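Local coordinates for nodulation protein S (Bradyrhizobium sp., PDB 3OFK) that probably methylates nitrogen in Nod factor synthesis, using S-adenosyl-L-methionine as methyl donor, and is captured here with the product S-adenosyl-L-homocysteine bound, at residues N23-W27 with R28-N32; H39-L42 with L43-S46. All blocks are in the same frame, centred on the assembly; numbering follows the deposited sequence.

Contact 1: N23-W27 with R28-N32; sequences NDDPW and RLDDN. With SAH (S-adenosyl-L-homocysteine), chain E.
Asp25 turns its carboxylate to the turn that follows it and binds the backbone N-H groups of Asp30 and Asp31. From CB, which lies near Asp31 OD2, the chain runs with CG anti to the backbone N (chi1 -178°), and this points both oxygens at those N-H groups. CG passes 3.5 Å from Arg28 CA. OD1 accepts from Asp30 N at 3.0 Å through its syn lone pair. OD2 accepts from Asp31 N, also at 3.0 Å, the donor reaching its syn side 26° out of the carboxylate plane. A water donates to Asp25 OD1 and to Asp30 OD2, bridging two acids whose like charges would probably repel; Asp30 OD2 also forms a salt bridge with Arg92. At the other oxygen, Asp25 OD2 and Asp31 OD2 are 2.6 Å apart, with the two carboxylate planes almost perpendicular.

The backbone tightens the same bend: Arg28 N binds Asp25 O, and Leu29 N binds Pro26 O at 3.3 Å. Trp27 CB packs 3.8 Å from Leu29 CG, and these two residues carry the turn to the ligand. The sulfur of S-adenosyl-L-homocysteine, SD, sits 3.8 Å above the plane of the Trp27 indole, over its centre. Leu29 turns its two methyl groups to the ligand carboxylate, CD1 coming 3.5 Å from OXT. On the protein side, Trp27 rests on Leu17 and Leu21 of helix 13-21, while Leu29 touches Arg38 and Ala61.

Chemically, one carboxylate gathers two backbone N-H groups while facing two further acids; so short an approach between Asp25 and Asp31 implies that one of them probably holds a proton, which would ease the crowding of negative charge.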
loop_
_atom_site.group_PDB
_atom_site.type_symbol
_atom_site.label_atom_id
_atom_site.label_comp_id
_atom_site.label_asym_id
_atom_site.label_seq_id
_atom_site.Cartn_x
_atom_site.Cartn_y
_atom_site.Cartn_z
ATOM N N ASN A 23 -14.832 2.386 11.182
ATOM C CA ASN A 23 -14.192 2.341 12.501
ATOM C C ASN A 23 -13.505 3.678 12.772
ATOM O O ASN A 23 -12.982 4.285 11.843
ATOM C CB ASN A 23 -13.148 1.191 12.574
ATOM C CG ASN A 23 -13.799 -0.208 12.618
ATOM O OD1 ASN A 23 -14.938 -0.354 13.064
ATOM N ND2 ASN A 23 -13.077 -1.228 12.140
ATOM N N ASP A 24 -13.516 4.118 14.035
ATOM C CA ASP A 24 -12.714 5.261 14.497
ATOM C C ASP A 24 -11.261 5.171 13.999
ATOM O O ASP A 24 -10.721 6.151 13.490
ATOM C CB ASP A 24 -12.691 5.385 16.031
ATOM C CG ASP A 24 -14.087 5.677 16.654
ATOM O OD1 ASP A 24 -15.076 5.796 15.904
ATOM O OD2 ASP A 24 -14.207 5.764 17.913
ATOM N N ASP A 25 -10.641 3.999 14.140
ATOM C CA ASP A 25 -9.241 3.790 13.713
ATOM C C ASP A 25 -9.227 2.616 12.736
ATOM O O ASP A 25 -9.130 1.455 13.153
ATOM C CB ASP A 25 -8.374 3.514 14.950
ATOM C CG ASP A 25 -6.883 3.338 14.635
ATOM O OD1 ASP A 25 -6.388 3.806 13.587
ATOM O OD2 ASP A 25 -6.190 2.727 15.480
ATOM N N PRO A 26 -9.368 2.901 11.428
ATOM C CA PRO A 26 -9.414 1.799 10.462
ATOM C C PRO A 26 -8.163 0.959 10.492
ATOM O O PRO A 26 -7.055 1.503 10.472
ATOM C CB PRO A 26 -9.560 2.521 9.124
ATOM C CG PRO A 26 -10.320 3.767 9.484
ATOM C CD PRO A 26 -9.655 4.194 10.777
ATOM N N TRP A 27 -8.338 -0.355 10.550
ATOM C CA TRP A 27 -7.207 -1.305 10.602
ATOM C C TRP A 27 -6.273 -1.104 11.806
ATOM O O TRP A 27 -5.161 -1.657 11.861
ATOM C CB TRP A 27 -6.408 -1.250 9.295
ATOM C CG TRP A 27 -7.125 -1.853 8.134
ATOM C CD1 TRP A 27 -7.127 -3.169 7.766
ATOM C CD2 TRP A 27 -7.945 -1.169 7.185
ATOM N NE1 TRP A 27 -7.906 -3.346 6.657
ATOM C CE2 TRP A 27 -8.412 -2.131 6.268
ATOM C CE3 TRP A 27 -8.339 0.161 7.027
ATOM C CZ2 TRP A 27 -9.241 -1.800 5.196
ATOM C CZ3 TRP A 27 -9.148 0.497 5.949
ATOM C CH2 TRP A 27 -9.589 -0.484 5.045
ATOM N N ARG A 28 -6.735 -0.344 12.790
ATOM C CA ARG A 28 -5.896 0.043 13.923
ATOM C C ARG A 28 -4.527 0.664 13.557
ATOM O O ARG A 28 -3.569 0.554 14.319
ATOM C CB ARG A 28 -5.737 -1.137 14.903
ATOM C CG ARG A 28 -6.500 -0.947 16.195
ATOM C CD ARG A 28 -5.909 -1.845 17.296
ATOM N NE ARG A 28 -5.893 -3.257 16.879
ATOM C CZ ARG A 28 -5.020 -4.178 17.297
ATOM N NH1 ARG A 28 -4.048 -3.862 18.151
ATOM N NH2 ARG A 28 -5.115 -5.433 16.848
ATOM N N LEU A 29 -4.446 1.349 12.421
ATOM C CA LEU A 29 -3.155 1.881 11.931
ATOM C C LEU A 29 -2.562 2.985 12.815
ATOM O O LEU A 29 -1.338 3.241 12.778
ATOM C CB LEU A 29 -3.296 2.405 10.491
ATOM C CG LEU A 29 -3.688 1.343 9.453
ATOM C CD1 LEU A 29 -4.134 1.982 8.147
ATOM C CD2 LEU A 29 -2.578 0.342 9.204
ATOM N N ASP A 30 -3.406 3.661 13.591
ATOM C CA ASP A 30 -2.879 4.664 14.544
ATOM C C ASP A 30 -2.492 4.077 15.875
ATOM O O ASP A 30 -1.440 4.407 16.414
ATOM C CB ASP A 30 -3.841 5.839 14.725
ATOM C CG ASP A 30 -3.765 6.815 13.561
ATOM O OD1 ASP A 30 -2.638 7.242 13.200
ATOM O OD2 ASP A 30 -4.824 7.117 12.969
ATOM N N ASP A 31 -3.334 3.187 16.384
ATOM C CA ASP A 31 -3.255 2.740 17.764
ATOM C C ASP A 31 -2.417 1.472 17.971
ATOM O O ASP A 31 -2.069 1.180 19.109
ATOM C CB ASP A 31 -4.663 2.529 18.333
ATOM C CG ASP A 31 -5.455 3.836 18.434
ATOM O OD1 ASP A 31 -5.035 4.731 19.197
ATOM O OD2 ASP A 31 -6.494 3.974 17.761
ATOM N N ASN A 32 -2.109 0.729 16.902
ATOM C CA ASN A 32 -1.342 -0.517 17.040
ATOM C C ASN A 32 0.155 -0.252 16.901
ATOM O O ASN A 32 0.608 0.215 15.842
ATOM C CB ASN A 32 -1.783 -1.523 15.995
ATOM C CG ASN A 32 -1.266 -2.922 16.257
ATOM O OD1 ASN A 32 -0.419 -3.162 17.112
ATOM N ND2 ASN A 32 -1.771 -3.864 15.476
HETATM N N SAH E . -1.388 1.598 2.467
HETATM C CA SAH E . -1.923 1.955 3.777
HETATM C CB SAH E . -3.380 1.510 3.879
HETATM C CG SAH E . -3.707 0.025 3.871
HETATM S SD SAH E . -5.453 -0.379 4.223
HETATM C C SAH E . -1.112 1.394 4.955
HETATM O O SAH E . -0.268 0.511 4.787
HETATM O OXT SAH E . -1.292 1.821 6.094
HETATM C "C5'" SAH E . -5.896 -0.784 2.501
HETATM C "C4'" SAH E . -6.441 0.324 1.621
HETATM O "O4'" SAH E . -6.472 -0.145 0.274
HETATM C "C3'" SAH E . -7.859 0.768 1.975
HETATM O "O3'" SAH E . -7.941 2.199 1.943
HETATM C "C2'" SAH E . -8.703 0.128 0.861
HETATM O "O2'" SAH E . -9.875 0.858 0.590
HETATM C "C1'" SAH E . -7.733 0.177 -0.287
HETATM N N9 SAH E . -7.967 -0.722 -1.439
HETATM C C8 SAH E . -8.387 -2.028 -1.412
HETATM N N7 SAH E . -8.418 -2.485 -2.682
HETATM C C5 SAH E . -8.023 -1.508 -3.517
HETATM C C6 SAH E . -7.846 -1.523 -4.900
HETATM N N6 SAH E . -8.197 -2.638 -5.600
HETATM N N1 SAH E . -7.414 -0.369 -5.507
HETATM C C2 SAH E . -7.113 0.750 -4.737
HETATM N N3 SAH E . -7.266 0.730 -3.354
HETATM C C4 SAH E . -7.700 -0.397 -2.747
HETATM O O HOH W 1 -6.731 5.780 11.990
#

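Contact 2: H39-L42 with L43-S46. With SAH (S-adenosyl-L-homocysteine), chain E.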
loop_
_atom_site.group_PDB
_atom_site.type_symbol
_atom_site.label_atom_id
_atom_site.label_comp_id
_atom_site.label_asym_id
_atom_site.label_seq_id
_atom_site.Cartn_x
_atom_site.Cartn_y
_atom_site.Cartn_z
ATOM N N HIS A 39 4.786 1.270 9.529
ATOM C CA HIS A 39 4.847 2.572 8.924
ATOM C C HIS A 39 6.210 3.227 9.001
ATOM O O HIS A 39 6.613 3.908 8.063
ATOM C CB HIS A 39 3.814 3.491 9.570
ATOM C CG HIS A 39 2.438 3.334 9.021
ATOM N ND1 HIS A 39 1.424 4.227 9.301
ATOM C CD2 HIS A 39 1.920 2.436 8.152
ATOM C CE1 HIS A 39 0.328 3.856 8.666
ATOM N NE2 HIS A 39 0.609 2.784 7.947
ATOM N N THR A 40 6.903 3.045 10.121
ATOM C CA THR A 40 8.280 3.529 10.264
ATOM C C THR A 40 9.161 2.885 9.194
ATOM O O THR A 40 9.881 3.595 8.486
ATOM C CB THR A 40 8.831 3.292 11.694
ATOM O OG1 THR A 40 8.013 3.998 12.642
ATOM C CG2 THR A 40 10.266 3.772 11.814
ATOM N N GLN A 41 9.056 1.556 9.040
ATOM C CA GLN A 41 9.802 0.856 7.986
ATOM C C GLN A 41 9.392 1.272 6.586
ATOM O O GLN A 41 10.216 1.516 5.713
ATOM C CB GLN A 41 9.644 -0.672 8.111
ATOM C CG GLN A 41 10.345 -1.293 9.329
ATOM C CD GLN A 41 11.783 -0.865 9.474
ATOM O OE1 GLN A 41 12.500 -0.703 8.480
ATOM N NE2 GLN A 41 12.223 -0.680 10.724
ATOM N N LEU A 42 8.105 1.332 6.367
ATOM C CA LEU A 42 7.593 1.795 5.083
ATOM C C LEU A 42 8.123 3.219 4.726
ATOM O O LEU A 42 8.581 3.445 3.604
ATOM C CB LEU A 42 6.055 1.725 5.096
ATOM C CG LEU A 42 5.362 1.626 3.748
ATOM C CD1 LEU A 42 5.544 0.221 3.156
ATOM C CD2 LEU A 42 3.902 1.976 3.862
ATOM N N LEU A 43 8.095 4.158 5.682
ATOM C CA LEU A 43 8.624 5.506 5.439
ATOM C C LEU A 43 10.154 5.484 5.286
ATOM O O LEU A 43 10.659 6.173 4.423
ATOM C CB LEU A 43 8.206 6.518 6.522
ATOM C CG LEU A 43 8.509 8.003 6.238
ATOM C CD1 LEU A 43 7.795 8.521 4.998
ATOM C CD2 LEU A 43 8.133 8.870 7.396
ATOM N N ARG A 44 10.870 4.673 6.082
ATOM C CA ARG A 44 12.331 4.600 5.968
ATOM C C ARG A 44 12.701 4.179 4.554
ATOM O O ARG A 44 13.571 4.787 3.926
ATOM C CB ARG A 44 12.968 3.622 6.983
ATOM C CG ARG A 44 14.483 3.450 6.816
ATOM C CD ARG A 44 15.072 2.447 7.809
ATOM N NE ARG A 44 14.554 1.091 7.606
ATOM C CZ ARG A 44 14.994 0.235 6.681
ATOM N NH1 ARG A 44 15.963 0.584 5.846
ATOM N NH2 ARG A 44 14.457 -0.982 6.582
ATOM N N LEU A 45 12.027 3.143 4.054
ATOM C CA LEU A 45 12.252 2.690 2.690
ATOM C C LEU A 45 11.891 3.781 1.679
ATOM O O LEU A 45 12.576 3.931 0.683
ATOM C CB LEU A 45 11.464 1.390 2.395
ATOM C CG LEU A 45 11.846 0.114 3.179
ATOM C CD1 LEU A 45 10.947 -1.101 2.852
ATOM C CD2 LEU A 45 13.289 -0.210 2.955
ATOM N N SER A 46 10.793 4.500 1.907
ATOM C CA SER A 46 10.309 5.509 0.950
ATOM C C SER A 46 11.294 6.679 0.841
ATOM O O SER A 46 11.479 7.250 -0.251
ATOM C CB SER A 46 8.925 6.031 1.356
ATOM O OG SER A 46 7.960 4.988 1.516
HETATM N N SAH E . -1.388 1.598 2.467
HETATM C CA SAH E . -1.923 1.955 3.777
HETATM C CB SAH E . -3.380 1.510 3.879
HETATM C CG SAH E . -3.707 0.025 3.871
HETATM S SD SAH E . -5.453 -0.379 4.223
HETATM C C SAH E . -1.112 1.394 4.955
HETATM O O SAH E . -0.268 0.511 4.787
HETATM O OXT SAH E . -1.292 1.821 6.094
HETATM C "C5'" SAH E . -5.896 -0.784 2.501
HETATM C "C4'" SAH E . -6.441 0.324 1.621
HETATM O "O4'" SAH E . -6.472 -0.145 0.274
HETATM C "C3'" SAH E . -7.859 0.768 1.975
HETATM O "O3'" SAH E . -7.941 2.199 1.943
HETATM C "C2'" SAH E . -8.703 0.128 0.861
HETATM O "O2'" SAH E . -9.875 0.858 0.590
HETATM C "C1'" SAH E . -7.733 0.177 -0.287
HETATM N N9 SAH E . -7.967 -0.722 -1.439
HETATM C C8 SAH E . -8.387 -2.028 -1.412
HETATM N N7 SAH E . -8.418 -2.485 -2.682
HETATM C C5 SAH E . -8.023 -1.508 -3.517
HETATM C C6 SAH E . -7.846 -1.523 -4.900
HETATM N N6 SAH E . -8.197 -2.638 -5.600
HETATM N N1 SAH E . -7.414 -0.369 -5.507
HETATM C C2 SAH E . -7.113 0.750 -4.737
HETATM N N3 SAH E . -7.266 0.730 -3.354
HETATM C C4 SAH E . -7.700 -0.397 -2.747
#
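The S-adenosyl-L-homocysteine pocket takes one of its polar contacts from His39 on helix 33-46. His39 NE2 donates to the ligand carboxylate oxygen OXT at 2.8 Å, nearly straight (166°), with the oxygen at the edge of the imidazole and in its plane. The other ring nitrogen, ND1, is hydrogen-bonded to Lys68 NZ, and Phe65 meets the ring edge-to-face; together these help fix its rotation.

From the histidine onward the helix repeats its i to i+4 bonds, beginning with Leu43 N to His39 O at 2.8 Å. One turn on, Ser46 returns to Leu42 O twice, through its backbone N at 3.0 Å and through OG at 2.7 Å. The hydroxyl is beside its own N (chi1 -55°), from where it can donate back along the helix; OG and N approach the carbonyl from opposite faces of its plane.

Toward strand 181-189, Gln41 and Arg44 lie alongside one another and point the same way. Arg44 grips the single oxygen Gln41 OE1 side-on, with NE at 2.9 Å and NH2 at 2.7 Å. The oxygen lies only 4° out of the guanidinium plane, and NH2 is the donor nearer the C=O axis. Arg44 NH1 has a salt bridge to Glu184 of that strand, so the guanidinium ties helix to sheet.

Apolar side chains complete the packing: Leu42 rests on Val119 and Ala121 of strand 115-121, and Leu45 on Leu199 and Val186. A helix laid against the sheet, with a mid-helix histidine reaching the bound S-adenosyl-L-homocysteine, belongs to the Rossmann-like fold of S-adenosylmethionine-dependent methyltransferases.

In the fold
Contact 1 and contact 2 follow one another along the chain and meet at the ligand: Leu29 CD2 of the first lies 4.2 Å from His39 NE2 of the second. Contact 1 is the more peripheral, its centre about 15 Å from that of the chain against 11 Å, with Arg28 and Asp31 exposed; in contact 2 His39, Leu42, Leu45 and Ser46 are buried. Residues 23-32 form an irregular loop held by an acid-rich network around backbone N-H groups, whereas residues 39-46 are regular helix packed on the sheet. Their ligand chemistry is complementary: the loop offers indole face and leucine methyls, while the helix gives the carboxylate a hydrogen bond.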